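Long-range contacts in methylthioribose-1-phosphate isomerase (Saccharomyces cerevisiae, PDB 1W2W), which catalyses the interconversion of 5-methylthioribose 1-phosphate and 5-methylthioribulose 1-phosphate in the methionine salvage pathway: residues A[20-24]-A[47-51]; A[35-39]-A[63-67]; A[99-103]-A[116-120]. All blocks are in the same frame, centred on the assembly; numbering follows the deposited sequence.

Interaction 1 (A[20-24]-A[47-51]). With SO4 (sulfate ion), chain I.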
ATOM      1  N   VAL A  20      24.238  14.338  -5.950  1.00  5.46           N
ATOM      2  CA  VAL A  20      23.198  13.325  -6.115  1.00  4.81           C
ATOM      3  C   VAL A  20      21.809  13.926  -5.937  1.00  3.14           C
ATOM      4  O   VAL A  20      21.610  14.875  -5.170  1.00  5.89           O
ATOM      5  CB  VAL A  20      23.374  12.148  -5.141  1.00  5.23           C
ATOM      6  CG1 VAL A  20      24.710  11.438  -5.375  1.00  6.44           C
ATOM      7  CG2 VAL A  20      23.234  12.629  -3.690  1.00  5.10           C
ATOM      8  N   LEU A  21      20.837  13.384  -6.657  1.00  5.22           N
ATOM      9  CA  LEU A  21      19.469  13.853  -6.497  1.00  5.82           C
ATOM     10  C   LEU A  21      18.974  13.417  -5.132  1.00  6.07           C
ATOM     11  O   LEU A  21      19.209  12.286  -4.731  1.00  7.17           O
ATOM     12  CB  LEU A  21      18.573  13.215  -7.554  1.00  5.19           C
ATOM     13  CG  LEU A  21      18.418  13.916  -8.899  1.00  5.66           C
ATOM     14  CD1 LEU A  21      17.411  13.133  -9.716  1.00  4.14           C
ATOM     15  CD2 LEU A  21      17.979  15.363  -8.712  1.00  5.54           C
ATOM     16  N   ASP A  22      18.266  14.296  -4.433  1.00  9.81           N
ATOM     17  CA  ASP A  22      17.625  13.879  -3.190  1.00 10.42           C
ATOM     18  C   ASP A  22      16.325  13.144  -3.520  1.00 11.56           C
ATOM     19  O   ASP A  22      15.283  13.763  -3.812  1.00 11.02           O
ATOM     20  CB  ASP A  22      17.332  15.093  -2.315  1.00 11.99           C
ATOM     21  CG  ASP A  22      16.872  14.703  -0.931  1.00 13.45           C
ATOM     22  OD1 ASP A  22      16.377  13.559  -0.770  1.00 15.99           O
ATOM     23  OD2 ASP A  22      16.985  15.470   0.053  1.00 16.04           O
ATOM     24  N   GLN A  23      16.374  11.817  -3.478  1.00 10.80           N
ATOM     25  CA  GLN A  23      15.219  11.053  -3.935  1.00 11.44           C
ATOM     26  C   GLN A  23      14.060  11.067  -2.959  1.00 12.64           C
ATOM     27  O   GLN A  23      12.966  10.606  -3.296  1.00 14.51           O
ATOM     28  CB  GLN A  23      15.622   9.626  -4.279  1.00 10.50           C
ATOM     29  CG  GLN A  23      16.639   9.567  -5.421  1.00 10.02           C
ATOM     30  CD  GLN A  23      16.916   8.146  -5.853  1.00 11.08           C
ATOM     31  OE1 GLN A  23      15.989   7.363  -6.055  1.00 10.45           O
ATOM     32  NE2 GLN A  23      18.195   7.799  -5.982  1.00 12.23           N
ATOM     33  N   LEU A  24      14.288  11.586  -1.758  1.00 12.93           N
ATOM     34  CA  LEU A  24      13.198  11.765  -0.814  1.00 13.45           C
ATOM     35  C   LEU A  24      12.225  12.829  -1.323  1.00 12.67           C
ATOM     36  O   LEU A  24      11.053  12.795  -0.967  1.00 14.18           O
ATOM     37  CB  LEU A  24      13.710  12.173   0.577  1.00 13.30           C
ATOM     38  CG  LEU A  24      14.622  11.217   1.355  1.00 15.35           C
ATOM     39  CD1 LEU A  24      15.118  11.959   2.585  1.00 14.93           C
ATOM     40  CD2 LEU A  24      13.870   9.955   1.777  1.00 15.40           C
ATOM     41  N   SER A  47      20.028   7.861   5.068  1.00 14.55           N
ATOM     42  CA  SER A  47      18.775   8.602   5.015  1.00 13.49           C
ATOM     43  C   SER A  47      17.942   8.278   3.768  1.00 13.82           C
ATOM     44  O   SER A  47      16.797   8.725   3.657  1.00 13.13           O
ATOM     45  CB  SER A  47      19.060  10.106   5.077  1.00 15.45           C
ATOM     46  OG  SER A  47      19.555  10.572   3.830  1.00 16.50           O
HETATM   47  N   MSE A  48      18.505   7.508   2.838  1.00 12.12           N
HETATM   48  CA  MSE A  48      17.782   7.135   1.609  1.00 11.90           C
HETATM   49  C   MSE A  48      17.529   8.306   0.665  1.00 11.46           C
HETATM   50  O   MSE A  48      16.577   8.322  -0.133  1.00 11.25           O
HETATM   51  CB  MSE A  48      16.507   6.355   1.923  1.00 12.17           C
HETATM   52  CG  MSE A  48      16.813   5.031   2.604  1.00 11.78           C
HETATM   53 SE   MSE A  48      15.235   3.919   2.909  1.00 18.16          SE
HETATM   54  CE  MSE A  48      14.785   3.407   1.041  1.00 13.37           C
ATOM     55  N   GLN A  49      18.413   9.292   0.745  1.00 11.24           N
ATOM     56  CA  GLN A  49      18.440  10.344  -0.250  1.00 11.04           C
ATOM     57  C   GLN A  49      18.975   9.791  -1.561  1.00 10.79           C
ATOM     58  O   GLN A  49      18.507  10.182  -2.622  1.00 11.55           O
ATOM     59  CB  GLN A  49      19.303  11.516   0.205  1.00 12.17           C
ATOM     60  CG  GLN A  49      18.684  12.314   1.335  1.00 13.58           C
ATOM     61  CD  GLN A  49      19.646  13.352   1.858  1.00 14.92           C
ATOM     62  OE1 GLN A  49      20.677  12.998   2.422  1.00 16.83           O
ATOM     63  NE2 GLN A  49      19.324  14.629   1.663  1.00 14.61           N
ATOM     64  N   VAL A  50      19.941   8.881  -1.478  1.00 11.21           N
ATOM     65  CA  VAL A  50      20.254   7.991  -2.595  1.00 10.84           C
ATOM     66  C   VAL A  50      19.792   6.605  -2.167  1.00 11.43           C
ATOM     67  O   VAL A  50      20.060   6.172  -1.039  1.00 11.97           O
ATOM     68  CB  VAL A  50      21.783   7.939  -2.858  1.00 10.93           C
ATOM     69  CG1 VAL A  50      22.098   6.953  -3.979  1.00 10.06           C
ATOM     70  CG2 VAL A  50      22.327   9.320  -3.215  1.00 10.99           C
ATOM     71  N   ARG A  51      19.099   5.894  -3.053  1.00  9.70           N
ATOM     72  CA  ARG A  51      18.770   4.508  -2.757  1.00 10.80           C
ATOM     73  C   ARG A  51      18.684   3.732  -4.059  1.00 10.02           C
ATOM     74  O   ARG A  51      18.915   4.293  -5.134  1.00  8.93           O
ATOM     75  CB  ARG A  51      17.490   4.387  -1.916  1.00 10.43           C
ATOM     76  CG  ARG A  51      16.392   5.427  -2.207  1.00 10.27           C
ATOM     77  CD  ARG A  51      15.890   5.401  -3.649  1.00  8.74           C
ATOM     78  NE  ARG A  51      15.481   4.050  -4.033  1.00  9.76           N
ATOM     79  CZ  ARG A  51      15.339   3.617  -5.281  1.00 11.70           C
ATOM     80  NH1 ARG A  51      15.565   4.427  -6.305  1.00 10.18           N
ATOM     81  NH2 ARG A  51      14.964   2.355  -5.503  1.00 10.14           N
TER
HETATM   82  S   SO4 I1212      15.863   0.710  -1.756  1.00 12.07           S
HETATM   83  O1  SO4 I1212      17.288   1.059  -1.734  1.00 11.67           O
HETATM   84  O2  SO4 I1212      15.433   0.450  -0.381  1.00 14.99           O
HETATM   85  O3  SO4 I1212      15.096   1.826  -2.276  1.00 12.20           O
HETATM   86  O4  SO4 I1212      15.685  -0.495  -2.557  1.00 16.75           O
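R51 and Q23 cross at about a right angle, their guanidinium and amide planes 85° apart. R51 NH1 nevertheless donates within its own plane to Q23 OE1 (3.0 Å), striking a lone pair in the carbonyl plane. The arginine gets there by folding back: CG lies between the backbone N and the carbonyl carbon (chi1 35°), and further bends at chi2 and chi3 curl the chain. Its NE then donates to O3 of the sulfate at 2.9 Å, while NH2 makes a longer, more bent bond to the same oxygen and also binds N182 O. A leucine here would remove the guanidinium and would probably leave Q23 OE1 without its NH1 donor and sulfate O3 without both of its R51 bonds. Q23 also pins the backbones together, its N donating to Q49 O at 2.8 Å. Beside this bond the Q49 side chain sends NE2 to D22 OD2 (3.0 Å); D22 OD2 lies in the plane of the Q49 amide, but NE2 comes from above the carboxylate, 67° out of its plane. The other oxygen, D22 OD1, accepts from L24 N in an Asx turn just after strand 17-21. L24 CD1 rests on Q49 CG at 3.8 Å, and at the other end V20 CG2 presses tightly on V50 CG2 (3.5 Å). Selenomethionine M48, the first residue past helix 38-46 to leave helical angles, has the positive phi of a Schellman motif, and its methyl CE is 3.3 Å from sulfate O2. The sulfate, probably from the crystallisation liquor, is also bound by G52 N, R106 NH2 and another protein chain; with the R51 and C181 side chains about 4 Å apart, it may mark where the substrate's phosphate binds, beside the predicted transition-state stabiliser.

Interaction 2 (A[35-39]-A[63-67])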
ATOM      1  N   ILE A  35      28.536  15.648  -2.774  1.00 14.61           N
ATOM      2  CA  ILE A  35      29.277  14.618  -2.058  1.00 15.47           C
ATOM      3  C   ILE A  35      30.756  14.999  -2.003  1.00 15.43           C
ATOM      4  O   ILE A  35      31.406  15.087  -3.036  1.00 15.28           O
ATOM      5  CB  ILE A  35      29.124  13.263  -2.778  1.00 15.08           C
ATOM      6  CG1 ILE A  35      27.640  12.909  -2.966  1.00 14.38           C
ATOM      7  CG2 ILE A  35      29.916  12.174  -2.057  1.00 15.02           C
ATOM      8  CD1 ILE A  35      26.870  12.598  -1.674  1.00 13.58           C
ATOM      9  N   HIS A  36      31.273  15.234  -0.800  1.00 16.09           N
ATOM     10  CA  HIS A  36      32.677  15.614  -0.632  1.00 16.53           C
ATOM     11  C   HIS A  36      33.476  14.575   0.145  1.00 16.13           C
ATOM     12  O   HIS A  36      34.670  14.374  -0.107  1.00 16.35           O
ATOM     13  CB  HIS A  36      32.778  16.993   0.038  1.00 16.94           C
ATOM     14  CG  HIS A  36      32.174  18.097  -0.777  1.00 18.96           C
ATOM     15  ND1 HIS A  36      32.688  18.486  -1.994  1.00 20.21           N
ATOM     16  CD2 HIS A  36      31.099  18.888  -0.552  1.00 20.02           C
ATOM     17  CE1 HIS A  36      31.955  19.470  -2.486  1.00 22.34           C
ATOM     18  NE2 HIS A  36      30.983  19.731  -1.632  1.00 20.40           N
ATOM     19  N   THR A  37      32.825  13.921   1.100  1.00 16.07           N
ATOM     20  CA  THR A  37      33.520  12.995   1.985  1.00 16.08           C
ATOM     21  C   THR A  37      32.725  11.729   2.211  1.00 16.04           C
ATOM     22  O   THR A  37      31.568  11.616   1.777  1.00 16.49           O
ATOM     23  CB  THR A  37      33.756  13.636   3.356  1.00 16.81           C
ATOM     24  OG1 THR A  37      32.498  13.726   4.049  1.00 18.04           O
ATOM     25  CG2 THR A  37      34.225  15.080   3.193  1.00 15.32           C
ATOM     26  N   ILE A  38      33.349  10.791   2.915  1.00 14.59           N
ATOM     27  CA  ILE A  38      32.676   9.541   3.241  1.00 15.52           C
ATOM     28  C   ILE A  38      31.500   9.803   4.176  1.00 15.05           C
ATOM     29  O   ILE A  38      30.510   9.062   4.169  1.00 15.48           O
ATOM     30  CB  ILE A  38      33.679   8.517   3.795  1.00 14.23           C
ATOM     31  CG1 ILE A  38      34.603   8.075   2.648  1.00 14.88           C
ATOM     32  CG2 ILE A  38      32.956   7.286   4.346  1.00 15.15           C
ATOM     33  CD1 ILE A  38      35.815   7.256   3.087  1.00 15.50           C
ATOM     34  N   ASP A  39      31.576  10.873   4.964  1.00 16.15           N
ATOM     35  CA  ASP A  39      30.429  11.197   5.814  1.00 15.07           C
ATOM     36  C   ASP A  39      29.217  11.544   4.966  1.00 16.00           C
ATOM     37  O   ASP A  39      28.095  11.241   5.363  1.00 14.87           O
ATOM     38  CB  ASP A  39      30.711  12.355   6.777  1.00 17.41           C
ATOM     39  CG  ASP A  39      31.807  12.036   7.754  1.00 19.30           C
ATOM     40  OD1 ASP A  39      31.608  11.128   8.590  1.00 22.99           O
ATOM     41  OD2 ASP A  39      32.899  12.631   7.745  1.00 23.07           O
ATOM     42  N   SER A  63      32.169   8.554  -2.931  1.00 12.67           N
ATOM     43  CA  SER A  63      32.443   9.368  -1.746  1.00 13.49           C
ATOM     44  C   SER A  63      33.837   9.093  -1.173  1.00 13.87           C
ATOM     45  O   SER A  63      34.436   9.974  -0.548  1.00 14.79           O
ATOM     46  CB  SER A  63      31.353   9.214  -0.674  1.00 13.22           C
ATOM     47  OG  SER A  63      31.516   8.017   0.073  1.00 13.94           O
ATOM     48  N   VAL A  64      34.348   7.883  -1.383  1.00 13.82           N
ATOM     49  CA  VAL A  64      35.728   7.567  -1.003  1.00 13.56           C
ATOM     50  C   VAL A  64      36.690   8.355  -1.897  1.00 13.97           C
ATOM     51  O   VAL A  64      37.684   8.940  -1.429  1.00 13.76           O
ATOM     52  CB  VAL A  64      36.009   6.053  -1.127  1.00 12.58           C
ATOM     53  CG1 VAL A  64      37.415   5.730  -0.621  1.00 13.70           C
ATOM     54  CG2 VAL A  64      34.997   5.235  -0.338  1.00 12.41           C
ATOM     55  N   LEU A  65      36.401   8.384  -3.192  1.00 13.99           N
ATOM     56  CA  LEU A  65      37.244   9.132  -4.117  1.00 13.32           C
ATOM     57  C   LEU A  65      37.217  10.635  -3.833  1.00 13.66           C
ATOM     58  O   LEU A  65      38.269  11.277  -3.801  1.00 14.04           O
ATOM     59  CB  LEU A  65      36.886   8.838  -5.582  1.00 13.05           C
ATOM     60  CG  LEU A  65      37.665   9.643  -6.639  1.00 12.16           C
ATOM     61  CD1 LEU A  65      39.168   9.328  -6.579  1.00 13.83           C
ATOM     62  CD2 LEU A  65      37.125   9.357  -8.035  1.00 12.74           C
ATOM     63  N   THR A  66      36.044  11.221  -3.623  1.00 12.85           N
ATOM     64  CA  THR A  66      36.023  12.648  -3.294  1.00 14.00           C
ATOM     65  C   THR A  66      36.780  12.921  -1.995  1.00 14.66           C
ATOM     66  O   THR A  66      37.437  13.960  -1.872  1.00 15.82           O
ATOM     67  CB  THR A  66      34.590  13.234  -3.216  1.00 13.63           C
ATOM     68  OG1 THR A  66      33.787  12.460  -2.320  1.00 13.96           O
ATOM     69  CG2 THR A  66      33.867  13.125  -4.543  1.00 15.13           C
ATOM     70  N   GLU A  67      36.692  12.001  -1.036  1.00 13.71           N
ATOM     71  CA  GLU A  67      37.403  12.171   0.229  1.00 15.37           C
ATOM     72  C   GLU A  67      38.916  12.174   0.026  1.00 16.44           C
ATOM     73  O   GLU A  67      39.620  13.047   0.551  1.00 16.57           O
ATOM     74  CB  GLU A  67      37.009  11.126   1.276  1.00 15.19           C
ATOM     75  CG  GLU A  67      37.823  11.276   2.555  1.00 14.88           C
ATOM     76  CD  GLU A  67      37.089  10.787   3.781  1.00 16.19           C
ATOM     77  OE1 GLU A  67      37.727  10.145   4.640  1.00 16.44           O
ATOM     78  OE2 GLU A  67      35.871  11.045   3.890  1.00 16.67           O
TER
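The N-terminus of helix 38-46, with T37 as its N-cap, is seated on the flank of helix 53-73, where E67 meets I38. E67 OE2 accepts from I38 N at 2.7 Å, an almost straight bond (173°) that arrives on the anti side of the carboxylate, so a side chain of the second helix takes up one of the N-H groups at the start of the first. T37 OG1 accepts only weakly from D39 N, a capping bond, and D40 OD2 accepts from T37 N. With CG anti to the backbone N (chi1 177°) and the rest of the chain extended, E67 reaches out to the helix end. Its OE1 is held by R98 and Y83; R98 also pairs with D39, which probably eases the nearness of the two acids, D39 OD2 and E67 OE2 lying 5.1 Å apart. The I38 side chain crosses E67 at about a right angle, CD1 lying 3.8 Å from E67 CD, and goes on to V64 CG2 at 4.1 Å. One turn back along helix 53-73, S63 CB touches both I35 CG2 (3.6 Å) and T37 O (3.4 Å), while S63 OG bonds back to G60 O. T66 CG2 lies against the I35 carbonyl, and E67 CA makes a CH...O contact of 3.5 Å with H36 O.

Interaction 3 (A[99-103]-A[116-120])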
ATOM      1  N   LEU A  99      35.907   3.254   5.715  1.00 16.78           N
ATOM      2  CA  LEU A  99      35.241   2.276   4.845  1.00 16.24           C
ATOM      3  C   LEU A  99      34.292   1.346   5.593  1.00 17.19           C
ATOM      4  O   LEU A  99      33.194   1.050   5.115  1.00 15.69           O
ATOM      5  CB  LEU A  99      36.255   1.488   4.006  1.00 15.86           C
ATOM      6  CG  LEU A  99      37.121   2.287   3.032  1.00 14.62           C
ATOM      7  CD1 LEU A  99      38.225   1.391   2.468  1.00 14.91           C
ATOM      8  CD2 LEU A  99      36.260   2.867   1.901  1.00 16.19           C
ATOM      9  N   ASP A 100      34.700   0.884   6.769  1.00 16.55           N
ATOM     10  CA  ASP A 100      33.798   0.135   7.640  1.00 17.09           C
ATOM     11  C   ASP A 100      32.585   0.945   8.106  1.00 15.66           C
ATOM     12  O   ASP A 100      31.475   0.419   8.183  1.00 14.78           O
ATOM     13  CB  ASP A 100      34.554  -0.472   8.838  1.00 17.01           C
ATOM     14  CG  ASP A 100      35.640  -1.458   8.414  1.00 21.09           C
ATOM     15  OD1 ASP A 100      35.638  -1.916   7.248  1.00 22.42           O
ATOM     16  OD2 ASP A 100      36.551  -1.833   9.187  1.00 21.43           O
ATOM     17  N   PHE A 101      32.792   2.226   8.412  1.00 14.34           N
ATOM     18  CA  PHE A 101      31.691   3.124   8.763  1.00 15.41           C
ATOM     19  C   PHE A 101      30.702   3.196   7.593  1.00 14.88           C
ATOM     20  O   PHE A 101      29.488   2.995   7.768  1.00 14.35           O
ATOM     21  CB  PHE A 101      32.264   4.505   9.104  1.00 15.16           C
ATOM     22  CG  PHE A 101      31.231   5.572   9.331  1.00 17.20           C
ATOM     23  CD1 PHE A 101      30.246   5.416  10.297  1.00 19.18           C
ATOM     24  CD2 PHE A 101      31.253   6.732   8.574  1.00 17.91           C
ATOM     25  CE1 PHE A 101      29.296   6.404  10.504  1.00 21.73           C
ATOM     26  CE2 PHE A 101      30.306   7.727   8.779  1.00 20.93           C
ATOM     27  CZ  PHE A 101      29.330   7.561   9.746  1.00 20.36           C
ATOM     28  N   LEU A 102      31.230   3.465   6.403  1.00 13.83           N
ATOM     29  CA  LEU A 102      30.392   3.571   5.198  1.00 13.17           C
ATOM     30  C   LEU A 102      29.577   2.299   4.983  1.00 13.82           C
ATOM     31  O   LEU A 102      28.375   2.362   4.694  1.00 13.96           O
ATOM     32  CB  LEU A 102      31.263   3.841   3.965  1.00 14.29           C
ATOM     33  CG  LEU A 102      30.533   4.022   2.628  1.00 12.99           C
ATOM     34  CD1 LEU A 102      29.522   5.154   2.786  1.00 14.77           C
ATOM     35  CD2 LEU A 102      31.545   4.388   1.547  1.00 13.86           C
ATOM     36  N   LEU A 103      30.238   1.150   5.121  1.00 13.48           N
ATOM     37  CA  LEU A 103      29.587  -0.153   5.000  1.00 14.97           C
ATOM     38  C   LEU A 103      28.375  -0.287   5.921  1.00 15.36           C
ATOM     39  O   LEU A 103      27.384  -0.938   5.572  1.00 14.68           O
ATOM     40  CB  LEU A 103      30.578  -1.285   5.291  1.00 14.92           C
ATOM     41  CG  LEU A 103      30.019  -2.708   5.233  1.00 16.00           C
ATOM     42  CD1 LEU A 103      29.769  -3.094   3.779  1.00 16.20           C
ATOM     43  CD2 LEU A 103      30.978  -3.686   5.888  1.00 16.56           C
ATOM     44  N   LEU A 116      33.050  -2.167  -1.734  1.00 13.43           N
ATOM     45  CA  LEU A 116      34.015  -1.773  -0.704  1.00 15.49           C
ATOM     46  C   LEU A 116      35.128  -2.811  -0.537  1.00 16.74           C
ATOM     47  O   LEU A 116      36.272  -2.457  -0.248  1.00 16.60           O
ATOM     48  CB  LEU A 116      33.331  -1.485   0.635  1.00 15.77           C
ATOM     49  CG  LEU A 116      32.354  -0.301   0.605  1.00 16.51           C
ATOM     50  CD1 LEU A 116      31.768  -0.048   1.991  1.00 17.86           C
ATOM     51  CD2 LEU A 116      32.982   0.971   0.028  1.00 17.32           C
ATOM     52  N   VAL A 117      34.798  -4.085  -0.729  1.00 17.00           N
ATOM     53  CA  VAL A 117      35.802  -5.152  -0.725  1.00 17.87           C
ATOM     54  C   VAL A 117      36.844  -4.891  -1.813  1.00 18.03           C
ATOM     55  O   VAL A 117      38.052  -4.971  -1.567  1.00 18.67           O
ATOM     56  CB  VAL A 117      35.147  -6.546  -0.928  1.00 17.82           C
ATOM     57  CG1 VAL A 117      36.192  -7.602  -1.295  1.00 19.19           C
ATOM     58  CG2 VAL A 117      34.345  -6.955   0.309  1.00 18.18           C
ATOM     59  N   GLU A 118      36.369  -4.563  -3.010  1.00 16.65           N
ATOM     60  CA  GLU A 118      37.247  -4.274  -4.129  1.00 18.32           C
ATOM     61  C   GLU A 118      38.086  -3.033  -3.841  1.00 17.08           C
ATOM     62  O   GLU A 118      39.290  -3.025  -4.115  1.00 18.67           O
ATOM     63  CB  GLU A 118      36.452  -4.103  -5.425  1.00 18.85           C
ATOM     64  CG  GLU A 118      37.301  -4.061  -6.691  1.00 24.86           C
ATOM     65  CD  GLU A 118      38.426  -5.084  -6.711  1.00 29.51           C
ATOM     66  OE1 GLU A 118      38.173  -6.284  -6.459  1.00 31.73           O
ATOM     67  OE2 GLU A 118      39.573  -4.682  -6.989  1.00 31.89           O
ATOM     68  N   ILE A 119      37.464  -1.994  -3.280  1.00 16.57           N
ATOM     69  CA  ILE A 119      38.220  -0.780  -2.956  1.00 15.08           C
ATOM     70  C   ILE A 119      39.314  -1.084  -1.921  1.00 16.24           C
ATOM     71  O   ILE A 119      40.441  -0.584  -2.043  1.00 15.60           O
ATOM     72  CB  ILE A 119      37.303   0.362  -2.487  1.00 15.64           C
ATOM     73  CG1 ILE A 119      36.414   0.832  -3.647  1.00 14.46           C
ATOM     74  CG2 ILE A 119      38.140   1.518  -1.891  1.00 13.54           C
ATOM     75  CD1 ILE A 119      35.234   1.711  -3.237  1.00 16.69           C
ATOM     76  N   LYS A 120      38.992  -1.900  -0.920  1.00 15.86           N
ATOM     77  CA  LYS A 120      40.012  -2.328   0.048  1.00 18.39           C
ATOM     78  C   LYS A 120      41.167  -3.098  -0.599  1.00 18.79           C
ATOM     79  O   LYS A 120      42.337  -2.925  -0.214  1.00 19.24           O
ATOM     80  CB  LYS A 120      39.403  -3.159   1.174  1.00 16.38           C
ATOM     81  CG  LYS A 120      38.647  -2.331   2.193  1.00 19.77           C
ATOM     82  CD  LYS A 120      38.308  -3.161   3.413  1.00 21.58           C
ATOM     83  CE  LYS A 120      37.495  -2.363   4.408  1.00 22.87           C
ATOM     84  NZ  LYS A 120      37.445  -3.122   5.686  1.00 24.16           N
TER
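The carboxylate of D100 takes the ammonium group of K120 on one oxygen: NZ donates to OD1 at 2.7 Å, on its syn lone pair, and stays 3.8 Å from OD2, so the salt bridge is one-sided. The other flat side chain here, the F101 ring, leaves on the far side of its helix, where it stacks with Y42 of helix 38-46. K120 reaches the acid with its chain extended beyond CG, crossing D100 at about a right angle. On the way it slides past L99 in the opposite direction, its CG 3.8 Å from L99 CD1, so that the methylenes lie along the leucine while the charge goes to the exposed D100. Helices 88-103 and 111-124 form an antiparallel pair of neighbours in the chain, a helical hairpin in the N-terminal, mostly helical part of the enzyme; the two short segments run at 174° to each other, their axes 11.1 Å apart. Inside the hairpin L116 forks over the opposing helix, its CG anti to the carbonyl carbon (chi1 -63°). Branch CD1 lies against L103 CB at 3.7 Å and beside the L103 N to L99 O backbone bond, with L99 O 3.6 Å away. Branch CD2 turns the other way, to L102 CD2 at 4.0 Å, the two leucines crossing at about a right angle. Deeper in, L102 packs on S63 of helix 53-73, and I119 rests on F132, L136 and Y139 of helix 129-168, with its CG2 4.4 Å from L99 CD1.

How the interactions relate
From the N terminus, strand 17-21 and the turn after it open interaction 1, which closes at 47-51 after strand 32-34 and helix 38-46. Before it closes, 35-39 opens interaction 2, which ends at 63-67, so the two loops cross: the small sheet, helix 38-46 and helix 53-73 are tied into one unit, and V20 CG1 meets I35 CG1 between them. Interaction 3 follows in series, closing the short connection between helices 88-103 and 111-124. It joins interaction 2 by direct packing, V64 CG2 on L99 CD2 and I38 CG2 on L102 CB, whereas interactions 1 and 3 do not touch, their nearest atoms about 10 Å apart.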